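Local coordinates for protein leucine aminopeptidase 2, chloroplastic (Streptomyces sp. BC16019, PDB 5LHJ) that probably removes N-terminal amino acids from peptides as a manganese-binding M17 metalloaminopeptidase and acts in the maturation of the peptide natural product bottromycin, at residues G42-A47 with V80-A85; A91-A96 with R129-G134; L110-A115 with V157-P162; A135-Y140 with A176-R181. All blocks are in the same frame, centred on the assembly; numbering follows the deposited sequence.

Contact 1. Residues G42-A47 with V80-A85; sequences GRHTGA and VGLGPA
Two neighbouring parallel strands, 38-43 and 76-81, meet in the sheet of the N-terminal domain, and their C-terminal ends run on side by side into loops, where His44 meets Gly83. The strand pairing comes first. Arg43 N donates to Val80 O at 2.9 Å, and Leu82 N donates to Arg43 O at the same length. Beyond the strands, the carbonyl of Gly83 takes two N-H groups. His44 ND1 reaches Gly83 O at 2.9 Å, with the oxygen in the plane of the imidazole. Thr45 N reaches Gly83 O at 3.0 Å. The two donors come from opposite faces of the carbonyl plane. The first torsion of His44 (chi1 -73°) sets its ring beside the backbone N, between Leu82 and Ala85. Ala85 CA lies over one ring face, 3.8 Å from the centroid, as a CH-pi contact. Leu82 CD1 lies over the other face, 4.2 Å from the His44 centroid. Leu82 CD1 also packs on Gly42 CA, and its side chain touches Phe93 and Ala96 of helix 90-102. Further out, Thr45 CG2 packs against Pro84 CD at 3.7 Å, and a water links Thr45 O to Ala85 N. A leucine in place of His44 would probably leave Gly83 O with one donor fewer and lose the flat surface that fits between Leu82 and Ala85. Because His44 ND1 donates to Gly83 O and atoms lie over both ring faces, the imidazole is probably kept from turning, and ND1 is likely to carry a proton.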
loop_
_atom_site.group_PDB
_atom_site.type_symbol
_atom_site.label_atom_id
_atom_site.label_comp_id
_atom_site.label_asym_id
_atom_site.label_seq_id
_atom_site.Cartn_x
_atom_site.Cartn_y
_atom_site.Cartn_z
ATOM N N GLY A 42 9.709 -46.822 22.697
ATOM C CA GLY A 42 10.597 -46.179 21.731
ATOM C C GLY A 42 11.235 -47.195 20.803
ATOM O O GLY A 42 11.747 -48.208 21.266
ATOM N N ARG A 43 11.200 -46.927 19.500
ATOM C CA ARG A 43 11.732 -47.838 18.495
ATOM C C ARG A 43 12.649 -47.098 17.532
ATOM O O ARG A 43 12.202 -46.196 16.839
ATOM C CB ARG A 43 10.581 -48.464 17.702
ATOM C CG ARG A 43 9.588 -49.268 18.530
ATOM C CD ARG A 43 10.263 -50.508 19.069
ATOM N NE ARG A 43 9.349 -51.403 19.762
ATOM C CZ ARG A 43 9.694 -52.613 20.222
ATOM N NH1 ARG A 43 10.936 -53.094 20.056
ATOM N NH2 ARG A 43 8.786 -53.365 20.839
ATOM N N HIS A 44 13.924 -47.480 17.493
ATOM C CA HIS A 44 14.833 -47.007 16.451
ATOM C C HIS A 44 14.603 -47.807 15.185
ATOM O O HIS A 44 14.019 -48.887 15.219
ATOM C CB HIS A 44 16.303 -47.109 16.885
ATOM C CG HIS A 44 16.705 -46.084 17.902
ATOM N ND1 HIS A 44 16.768 -44.738 17.610
ATOM C CD2 HIS A 44 17.052 -46.202 19.207
ATOM C CE1 HIS A 44 17.144 -44.072 18.690
ATOM N NE2 HIS A 44 17.330 -44.939 19.671
ATOM N N THR A 45 15.079 -47.278 14.062
ATOM C CA THR A 45 14.876 -47.935 12.774
ATOM C C THR A 45 15.531 -49.311 12.864
ATOM O O THR A 45 16.606 -49.451 13.451
ATOM C CB THR A 45 15.485 -47.126 11.614
ATOM O OG1 THR A 45 16.882 -46.964 11.837
ATOM C CG2 THR A 45 14.840 -45.743 11.486
ATOM N N GLY A 46 14.838 -50.324 12.354
ATOM C CA GLY A 46 15.304 -51.710 12.411
ATOM C C GLY A 46 14.827 -52.533 13.598
ATOM O O GLY A 46 14.984 -53.753 13.585
ATOM N N ALA A 47 14.253 -51.888 14.620
ATOM C CA ALA A 47 13.793 -52.585 15.832
ATOM C C ALA A 47 12.500 -53.345 15.556
ATOM O O ALA A 47 11.692 -52.918 14.732
ATOM C CB ALA A 47 13.597 -51.601 16.979
ATOM N N VAL A 80 6.564 -45.844 18.999
ATOM C CA VAL A 80 6.930 -44.448 18.754
ATOM C C VAL A 80 8.303 -44.402 18.103
ATOM O O VAL A 80 9.277 -44.919 18.655
ATOM C CB VAL A 80 6.939 -43.633 20.058
ATOM C CG1 VAL A 80 7.208 -42.158 19.771
ATOM C CG2 VAL A 80 5.626 -43.827 20.804
ATOM N N GLY A 81 8.377 -43.789 16.928
ATOM C CA GLY A 81 9.617 -43.741 16.171
ATOM C C GLY A 81 10.685 -42.844 16.779
ATOM O O GLY A 81 10.396 -41.739 17.230
ATOM N N LEU A 82 11.920 -43.336 16.791
ATOM C CA LEU A 82 13.094 -42.561 17.206
ATOM C C LEU A 82 14.137 -42.427 16.087
ATOM O O LEU A 82 15.236 -41.911 16.319
ATOM C CB LEU A 82 13.735 -43.210 18.436
ATOM C CG LEU A 82 12.874 -43.254 19.711
ATOM C CD1 LEU A 82 13.493 -44.194 20.724
ATOM C CD2 LEU A 82 12.700 -41.871 20.321
ATOM N N GLY A 83 13.791 -42.867 14.877
ATOM C CA GLY A 83 14.709 -42.787 13.741
ATOM C C GLY A 83 15.943 -43.657 13.909
ATOM O O GLY A 83 16.008 -44.482 14.829
ATOM N N PRO A 84 16.936 -43.483 13.021
ATOM C CA PRO A 84 18.182 -44.246 13.137
ATOM C C PRO A 84 18.906 -43.993 14.452
ATOM O O PRO A 84 19.027 -42.844 14.883
ATOM C CB PRO A 84 19.013 -43.748 11.950
ATOM C CG PRO A 84 18.002 -43.262 10.961
ATOM C CD PRO A 84 16.923 -42.644 11.813
ATOM N N ALA A 85 19.376 -45.064 15.087
ATOM C CA ALA A 85 20.084 -44.950 16.359
ATOM C C ALA A 85 21.268 -43.982 16.258
ATOM O O ALA A 85 21.482 -43.173 17.155
ATOM C CB ALA A 85 20.545 -46.320 16.833
HETATM O O HOH W 1 18.796 -47.744 14.144
#

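Contact 2. Residues A91-A96 with R129-G134; sequences ATFRAA and RAVAEG
Arg94 runs out with CG anti to the backbone N (chi1 -157°) and bends at chi3 (-74°), which brings NE to the carboxylate of Glu133. Glu133 stays extended beyond CG, and the two side chains lie alongside each other, pointing the same way. They join helices 90-102 and 124-139 of the N-terminal domain. This is a close helix pair: the short axes approach to 7.2 Å and cross at -34°, with the chains running in broadly the same direction. The closeness rests on small residues. Gly134 CA touches Arg94 O at 3.4 Å in a CA-H...O contact, and a side chain on Gly134 would run into that oxygen. Arg94 CA makes a second such contact, in the other direction between the helices, to Ala130 O at 3.5 Å. Next to this, Phe93 CB packs on Ala130 CB at 4.0 Å, and Phe93 CD2 meets Val131 CG2 at the same distance. The ring itself leads off toward Leu82 and Ser120. All the touching residues are buried, so the charges of Arg94 and Glu133 probably depend on each other. A methionine in place of Arg94 would probably leave the buried carboxylate of Glu133 without its main positive partner here, since the ion pair with Arg487 is long and weak. Arg94 NH2 also has a weak bond to Arg406 O. Arg94 NE donates to Glu133 OE1 at 2.9 Å in a salt bridge, meeting the oxygen on its anti side and out of the carboxylate plane. A water accepts from Arg94 NH2 at 2.9 Å and donates weakly to Glu133 OE2.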
loop_
_atom_site.group_PDB
_atom_site.type_symbol
_atom_site.label_atom_id
_atom_site.label_comp_id
_atom_site.label_asym_id
_atom_site.label_seq_id
_atom_site.Cartn_x
_atom_site.Cartn_y
_atom_site.Cartn_z
ATOM N N ALA A 91 16.866 -33.942 21.165
ATOM C CA ALA A 91 15.676 -33.354 20.541
ATOM C C ALA A 91 14.748 -34.425 19.944
ATOM O O ALA A 91 13.531 -34.260 19.948
ATOM C CB ALA A 91 16.076 -32.336 19.470
ATOM N N THR A 92 15.330 -35.504 19.419
ATOM C CA THR A 92 14.558 -36.651 18.955
ATOM C C THR A 92 13.684 -37.206 20.075
ATOM O O THR A 92 12.496 -37.466 19.870
ATOM C CB THR A 92 15.460 -37.789 18.447
ATOM O OG1 THR A 92 16.468 -37.257 17.570
ATOM C CG2 THR A 92 14.641 -38.835 17.698
ATOM N N PHE A 93 14.280 -37.386 21.255
ATOM C CA PHE A 93 13.546 -37.901 22.418
ATOM C C PHE A 93 12.486 -36.938 22.933
ATOM O O PHE A 93 11.395 -37.350 23.322
ATOM C CB PHE A 93 14.523 -38.312 23.528
ATOM C CG PHE A 93 15.223 -39.596 23.226
ATOM C CD1 PHE A 93 16.411 -39.601 22.512
ATOM C CD2 PHE A 93 14.667 -40.812 23.602
ATOM C CE1 PHE A 93 17.042 -40.794 22.188
ATOM C CE2 PHE A 93 15.291 -42.010 23.287
ATOM C CZ PHE A 93 16.481 -41.999 22.581
ATOM N N ARG A 94 12.806 -35.652 22.921
ATOM C CA ARG A 94 11.873 -34.627 23.358
ATOM C C ARG A 94 10.643 -34.635 22.446
ATOM O O ARG A 94 9.499 -34.683 22.910
ATOM C CB ARG A 94 12.586 -33.255 23.365
ATOM C CG ARG A 94 11.963 -32.233 24.271
ATOM C CD ARG A 94 12.730 -30.924 24.278
ATOM N NE ARG A 94 13.991 -30.976 25.023
ATOM C CZ ARG A 94 15.222 -30.980 24.498
ATOM N NH1 ARG A 94 15.452 -30.937 23.172
ATOM N NH2 ARG A 94 16.254 -31.015 25.323
ATOM N N ALA A 95 10.888 -34.635 21.136
ATOM C CA ALA A 95 9.812 -34.691 20.138
ATOM C C ALA A 95 8.989 -35.986 20.189
ATOM O O ALA A 95 7.769 -35.946 20.026
ATOM C CB ALA A 95 10.376 -34.479 18.732
ATOM N N ALA A 96 9.647 -37.131 20.385
ATOM C CA ALA A 96 8.940 -38.415 20.505
ATOM C C ALA A 96 8.030 -38.462 21.726
ATOM O O ALA A 96 6.936 -39.016 21.665
ATOM C CB ALA A 96 9.917 -39.585 20.534
ATOM N N ARG A 129 15.913 -36.838 30.802
ATOM C CA ARG A 129 15.618 -35.404 30.922
ATOM C C ARG A 129 14.760 -34.918 29.748
ATOM O O ARG A 129 13.751 -34.218 29.948
ATOM C CB ARG A 129 16.922 -34.604 31.017
ATOM C CG ARG A 129 16.748 -33.134 31.398
ATOM C CD ARG A 129 18.084 -32.387 31.472
ATOM N NE ARG A 129 18.996 -33.051 32.395
ATOM C CZ ARG A 129 20.075 -33.787 32.074
ATOM N NH1 ARG A 129 20.492 -33.952 30.810
ATOM N NH2 ARG A 129 20.778 -34.365 33.049
ATOM N N ALA A 130 15.139 -35.327 28.539
ATOM C CA ALA A 130 14.433 -34.925 27.321
ATOM C C ALA A 130 13.014 -35.497 27.233
ATOM O O ALA A 130 12.082 -34.796 26.843
ATOM C CB ALA A 130 15.234 -35.303 26.084
ATOM N N VAL A 131 12.851 -36.772 27.592
ATOM C CA VAL A 131 11.532 -37.404 27.589
ATOM C C VAL A 131 10.605 -36.723 28.599
ATOM O O VAL A 131 9.447 -36.444 28.289
ATOM C CB VAL A 131 11.630 -38.922 27.840
ATOM C CG1 VAL A 131 10.259 -39.550 28.058
ATOM C CG2 VAL A 131 12.322 -39.603 26.654
ATOM N N ALA A 132 11.110 -36.450 29.802
ATOM C CA ALA A 132 10.310 -35.752 30.815
ATOM C C ALA A 132 9.877 -34.369 30.319
ATOM O O ALA A 132 8.706 -33.982 30.477
ATOM C CB ALA A 132 11.086 -35.625 32.120
ATOM N N GLU A 133 10.813 -33.640 29.712
ATOM C CA GLU A 133 10.504 -32.318 29.153
ATOM C C GLU A 133 9.448 -32.396 28.069
ATOM O O GLU A 133 8.477 -31.632 28.074
ATOM C CB GLU A 133 11.746 -31.647 28.558
ATOM C CG GLU A 133 12.696 -31.091 29.587
ATOM C CD GLU A 133 13.893 -30.363 28.983
ATOM O OE1 GLU A 133 13.864 -30.016 27.767
ATOM O OE2 GLU A 133 14.852 -30.108 29.753
ATOM N N GLY A 134 9.645 -33.314 27.126
ATOM C CA GLY A 134 8.743 -33.427 25.968
ATOM C C GLY A 134 7.328 -33.799 26.372
ATOM O O GLY A 134 6.360 -33.345 25.750
HETATM O O HOH W 2 16.788 -31.547 28.083
#

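Contact 3. Residues L110-A115 with V157-P162; sequences LRLDLA and VIVATP
Leu110 to Leu112 pair in parallel with Val157 to Val159, the strand axes 4.7 Å apart at 21°, through a ladder of three backbone hydrogen bonds. Ile158 N donates to Leu110 O and Leu112 N to Ile158 O, both at 2.8 Å. Ala160 N follows, donating to Leu112 O at 3.0 Å. On the face of Leu110, Leu112, Val157 and Val159, Leu112 CD1 packs on Val157 CG1 at 3.9 Å, the two side chains lying aslant. This face is turned to the helices: Leu112 touches Val131 and Ala135, and Val157 touches Leu139, all of helix 124-139. Strand 109-112, that helix and strand 156-159 thus form a beta-alpha-beta crossover, at the edge of the five-stranded sheet of the macro-like N-terminal domain. On the other face, Arg111 CG meets Ile158 CG2 at 4.0 Å. The Arg111 chain leaves with CG anti to the backbone N (chi1 -168°) and bends at chi3 (78°), turning its guanidinium side-on to Asp113. NE grips OD1 and NH2 grips OD2 of Asp113, each on a syn lone pair and nearly in the guanidinium plane. Asp113 OD1 also rests against Ala160 CB at 3.4 Å. Where the strands part, one water donates to Leu112 O and Ala160 O and accepts from Ala115 N. A second water donates to Ala115 O and lies 2.6 Å from Thr161 OG1, which also bonds Glu163 N.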
loop_
_atom_site.group_PDB
_atom_site.type_symbol
_atom_site.label_atom_id
_atom_site.label_comp_id
_atom_site.label_asym_id
_atom_site.label_seq_id
_atom_site.Cartn_x
_atom_site.Cartn_y
_atom_site.Cartn_z
ATOM N N LEU A 110 -0.517 -42.910 31.535
ATOM C CA LEU A 110 0.440 -43.140 30.454
ATOM C C LEU A 110 1.832 -43.380 31.029
ATOM O O LEU A 110 2.305 -42.588 31.839
ATOM C CB LEU A 110 0.482 -41.922 29.512
ATOM C CG LEU A 110 1.618 -41.855 28.487
ATOM C CD1 LEU A 110 1.515 -42.994 27.484
ATOM C CD2 LEU A 110 1.596 -40.497 27.798
ATOM N N ARG A 111 2.477 -44.473 30.629
ATOM C CA ARG A 111 3.870 -44.730 30.994
ATOM C C ARG A 111 4.719 -44.618 29.734
ATOM O O ARG A 111 4.489 -45.352 28.774
ATOM C CB ARG A 111 4.056 -46.117 31.624
ATOM C CG ARG A 111 5.430 -46.271 32.261
ATOM C CD ARG A 111 5.665 -47.648 32.850
ATOM N NE ARG A 111 5.978 -48.649 31.824
ATOM C CZ ARG A 111 5.328 -49.798 31.624
ATOM N NH1 ARG A 111 4.289 -50.174 32.377
ATOM N NH2 ARG A 111 5.737 -50.612 30.655
ATOM N N LEU A 112 5.671 -43.684 29.740
ATOM C CA LEU A 112 6.632 -43.533 28.658
ATOM C C LEU A 112 7.868 -44.371 28.965
ATOM O O LEU A 112 8.572 -44.102 29.949
ATOM C CB LEU A 112 7.048 -42.058 28.519
ATOM C CG LEU A 112 5.877 -41.086 28.359
ATOM C CD1 LEU A 112 6.368 -39.650 28.412
ATOM C CD2 LEU A 112 5.129 -41.370 27.077
ATOM N N ASP A 113 8.119 -45.383 28.136
ATOM C CA ASP A 113 9.350 -46.173 28.218
ATOM C C ASP A 113 10.431 -45.690 27.248
ATOM O O ASP A 113 11.461 -46.344 27.106
ATOM C CB ASP A 113 9.047 -47.661 27.962
ATOM C CG ASP A 113 8.226 -48.307 29.078
ATOM O OD1 ASP A 113 7.891 -47.646 30.083
ATOM O OD2 ASP A 113 7.906 -49.507 28.955
ATOM N N LEU A 114 10.234 -44.527 26.624
ATOM C CA LEU A 114 11.119 -44.056 25.555
ATOM C C LEU A 114 12.582 -43.915 25.973
ATOM O O LEU A 114 13.479 -44.212 25.186
ATOM C CB LEU A 114 10.640 -42.695 25.007
ATOM C CG LEU A 114 9.212 -42.577 24.474
ATOM C CD1 LEU A 114 8.969 -41.135 24.047
ATOM C CD2 LEU A 114 8.908 -43.511 23.317
ATOM N N ALA A 115 12.825 -43.452 27.199
ATOM C CA ALA A 115 14.202 -43.220 27.666
ATOM C C ALA A 115 14.981 -44.521 27.911
ATOM O O ALA A 115 16.202 -44.474 28.094
ATOM C CB ALA A 115 14.212 -42.350 28.919
ATOM N N VAL A 157 1.190 -39.099 34.035
ATOM C CA VAL A 157 2.237 -39.463 33.081
ATOM C C VAL A 157 3.467 -39.890 33.874
ATOM O O VAL A 157 3.931 -39.159 34.749
ATOM C CB VAL A 157 2.595 -38.309 32.138
ATOM C CG1 VAL A 157 3.744 -38.701 31.206
ATOM C CG2 VAL A 157 1.364 -37.892 31.344
ATOM N N ILE A 158 3.974 -41.078 33.559
ATOM C CA ILE A 158 5.086 -41.696 34.264
ATOM C C ILE A 158 6.226 -41.877 33.275
ATOM O O ILE A 158 6.000 -42.359 32.166
ATOM C CB ILE A 158 4.657 -43.068 34.835
ATOM C CG1 ILE A 158 3.534 -42.875 35.859
ATOM C CG2 ILE A 158 5.852 -43.820 35.410
ATOM C CD1 ILE A 158 2.952 -44.174 36.393
ATOM N N VAL A 159 7.437 -41.483 33.661
ATOM C CA VAL A 159 8.615 -41.680 32.825
ATOM C C VAL A 159 9.436 -42.805 33.449
ATOM O O VAL A 159 9.910 -42.658 34.584
ATOM C CB VAL A 159 9.465 -40.396 32.715
ATOM C CG1 VAL A 159 10.671 -40.618 31.801
ATOM C CG2 VAL A 159 8.622 -39.245 32.173
ATOM N N ALA A 160 9.577 -43.916 32.719
ATOM C CA ALA A 160 10.346 -45.080 33.183
ATOM C C ALA A 160 11.838 -44.897 32.898
ATOM O O ALA A 160 12.238 -44.663 31.756
ATOM C CB ALA A 160 9.830 -46.360 32.538
ATOM N N THR A 161 12.649 -44.977 33.949
ATOM C CA THR A 161 14.106 -44.848 33.864
ATOM C C THR A 161 14.666 -44.902 35.283
ATOM O O THR A 161 14.004 -44.438 36.208
ATOM C CB THR A 161 14.569 -43.522 33.206
ATOM O OG1 THR A 161 15.998 -43.396 33.269
ATOM C CG2 THR A 161 13.928 -42.295 33.867
ATOM N N PRO A 162 15.881 -45.462 35.460
ATOM C CA PRO A 162 16.572 -45.262 36.750
ATOM C C PRO A 162 17.080 -43.826 36.991
ATOM O O PRO A 162 17.445 -43.507 38.122
ATOM C CB PRO A 162 17.749 -46.248 36.679
ATOM C CG PRO A 162 17.959 -46.499 35.231
ATOM C CD PRO A 162 16.643 -46.327 34.540
HETATM O O HOH W 3 11.193 -43.464 29.497
HETATM O O HOH W 4 17.098 -44.059 30.952
#

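Contact 4. Residues A135-Y140 with A176-R181; sequences AVLGLY and ATCLAR
Arg181 NH1 donates to Leu137 O at 3.0 Å, in the carbonyl plane on a lone pair. Outside this contact, NE of Arg181 bonds Thr482 O, and NH2 bonds Glu476 O. Three bonds, one from each nitrogen, should restrain the rotation of the group. Leu137 CD2 lies over one guanidinium face, 3.6 Å from NH2 of Arg181. Tyr140 points back along the arginine chain, with CG anti to its own backbone N (chi1 180°). Its ring therefore lies against the aliphatic part of Arg181: CD sits over the ring centre, 3.8 Å from the centroid, as a CH-pi contact. The two planes are 76° apart, so the guanidinium is not stacked on the ring. Cys178 SG approaches Tyr140 CD1 obliquely at 3.6 Å, a sulfur-aromatic contact, and also touches Leu137 CD2. Tyr140 OH bonds Asp182 and Asn185. Leu137 CD2 packs on Thr177 CG2 at 3.7 Å. The contact joins the C-terminal end of helix 124-139 in the N-terminal domain to the long helix 164-185, which leads into the catalytic domain and packs there against helices 286-301 and 486-498.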
loop_
_atom_site.group_PDB
_atom_site.type_symbol
_atom_site.label_atom_id
_atom_site.label_comp_id
_atom_site.label_asym_id
_atom_site.label_seq_id
_atom_site.Cartn_x
_atom_site.Cartn_y
_atom_site.Cartn_z
ATOM N N ALA A 135 7.210 -34.624 27.416
ATOM C CA ALA A 135 5.908 -35.042 27.933
ATOM C C ALA A 135 5.115 -33.858 28.476
ATOM O O ALA A 135 3.951 -33.676 28.119
ATOM C CB ALA A 135 6.077 -36.092 29.011
ATOM N N VAL A 136 5.752 -33.050 29.324
ATOM C CA VAL A 136 5.099 -31.871 29.892
ATOM C C VAL A 136 4.804 -30.838 28.805
ATOM O O VAL A 136 3.691 -30.304 28.723
ATOM C CB VAL A 136 5.948 -31.235 31.014
ATOM C CG1 VAL A 136 5.335 -29.924 31.507
ATOM C CG2 VAL A 136 6.111 -32.216 32.160
ATOM N N LEU A 137 5.800 -30.566 27.969
ATOM C CA LEU A 137 5.634 -29.575 26.896
ATOM C C LEU A 137 4.555 -29.979 25.888
ATOM O O LEU A 137 3.801 -29.119 25.397
ATOM C CB LEU A 137 6.971 -29.329 26.191
ATOM C CG LEU A 137 8.070 -28.722 27.058
ATOM C CD1 LEU A 137 9.368 -28.685 26.262
ATOM C CD2 LEU A 137 7.681 -27.352 27.578
ATOM N N GLY A 138 4.470 -31.277 25.584
ATOM C CA GLY A 138 3.474 -31.804 24.644
ATOM C C GLY A 138 2.051 -31.881 25.176
ATOM O O GLY A 138 1.088 -31.830 24.386
ATOM N N LEU A 139 1.912 -31.987 26.499
ATOM C CA LEU A 139 0.600 -31.987 27.160
ATOM C C LEU A 139 0.005 -30.605 27.391
ATOM O O LEU A 139 -1.183 -30.483 27.702
ATOM C CB LEU A 139 0.673 -32.684 28.507
ATOM C CG LEU A 139 0.625 -34.199 28.459
ATOM C CD1 LEU A 139 0.883 -34.741 29.859
ATOM C CD2 LEU A 139 -0.718 -34.683 27.899
ATOM N N TYR A 140 0.826 -29.576 27.251
ATOM C CA TYR A 140 0.405 -28.210 27.504
ATOM C C TYR A 140 -0.872 -27.823 26.758
ATOM O O TYR A 140 -0.999 -28.079 25.568
ATOM C CB TYR A 140 1.529 -27.237 27.132
ATOM C CG TYR A 140 1.155 -25.798 27.369
ATOM C CD1 TYR A 140 1.215 -25.261 28.642
ATOM C CD2 TYR A 140 0.691 -24.991 26.328
ATOM C CE1 TYR A 140 0.844 -23.955 28.882
ATOM C CE2 TYR A 140 0.325 -23.679 26.550
ATOM C CZ TYR A 140 0.395 -23.164 27.844
ATOM O OH TYR A 140 0.033 -21.872 28.093
ATOM N N ALA A 176 8.587 -24.670 34.121
ATOM C CA ALA A 176 8.967 -23.245 34.004
ATOM C C ALA A 176 8.622 -22.721 32.598
ATOM O O ALA A 176 8.087 -21.627 32.446
ATOM C CB ALA A 176 10.446 -23.066 34.289
ATOM N N THR A 177 8.916 -23.515 31.577
ATOM C CA THR A 177 8.564 -23.134 30.204
ATOM C C THR A 177 7.052 -22.901 30.078
ATOM O O THR A 177 6.612 -21.919 29.483
ATOM C CB THR A 177 9.037 -24.195 29.189
ATOM O OG1 THR A 177 10.453 -24.371 29.301
ATOM C CG2 THR A 177 8.724 -23.791 27.756
ATOM N N CYS A 178 6.254 -23.795 30.659
ATOM C CA CYS A 178 4.795 -23.674 30.574
ATOM C C CYS A 178 4.236 -22.471 31.361
ATOM O O CYS A 178 3.208 -21.904 30.980
ATOM C CB CYS A 178 4.133 -24.999 30.994
ATOM S SG CYS A 178 4.410 -26.362 29.814
ATOM N N LEU A 179 4.917 -22.076 32.439
ATOM C CA LEU A 179 4.591 -20.834 33.147
ATOM C C LEU A 179 4.745 -19.641 32.182
ATOM O O LEU A 179 3.863 -18.787 32.078
ATOM C CB LEU A 179 5.485 -20.637 34.372
ATOM C CG LEU A 179 5.467 -19.277 35.063
ATOM C CD1 LEU A 179 4.054 -18.932 35.522
ATOM C CD2 LEU A 179 6.446 -19.280 36.224
ATOM N N ALA A 180 5.874 -19.595 31.485
ATOM C CA ALA A 180 6.090 -18.530 30.500
ATOM C C ALA A 180 5.017 -18.576 29.397
ATOM O O ALA A 180 4.514 -17.524 29.002
ATOM C CB ALA A 180 7.482 -18.594 29.909
ATOM N N ARG A 181 4.671 -19.778 28.917
ATOM C CA ARG A 181 3.602 -19.924 27.909
ATOM C C ARG A 181 2.275 -19.341 28.407
ATOM O O ARG A 181 1.587 -18.612 27.687
ATOM C CB ARG A 181 3.391 -21.388 27.516
ATOM C CG ARG A 181 4.538 -22.026 26.774
ATOM C CD ARG A 181 4.266 -23.486 26.456
ATOM N NE ARG A 181 5.335 -24.114 25.681
ATOM C CZ ARG A 181 5.337 -25.382 25.283
ATOM N NH1 ARG A 181 4.336 -26.202 25.616
ATOM N NH2 ARG A 181 6.341 -25.850 24.541
#

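Contacts 1 and 3 belong to the five-stranded sheet of the N-terminal domain, where strands 38-43 and 109-112 are neighbours; their centres are 16 Å apart. Contact 2 lies against this sheet, its centre 14 Å from contact 1 and 11 Å from contact 3. Leu82, Leu112 and Leu114 of the sheet side meet Phe93, Ala96 and Val131 of the helices. Contact 4 continues helix 124-139 from contact 2; the centres of these two are about 12 Å apart. Along the chain contact 1 closes first; contacts 2 and 3 then alternate, as do 3 and 4. The contacts thus lead from the N-terminal sheet to helix 164-185, which continues into the catalytic domain.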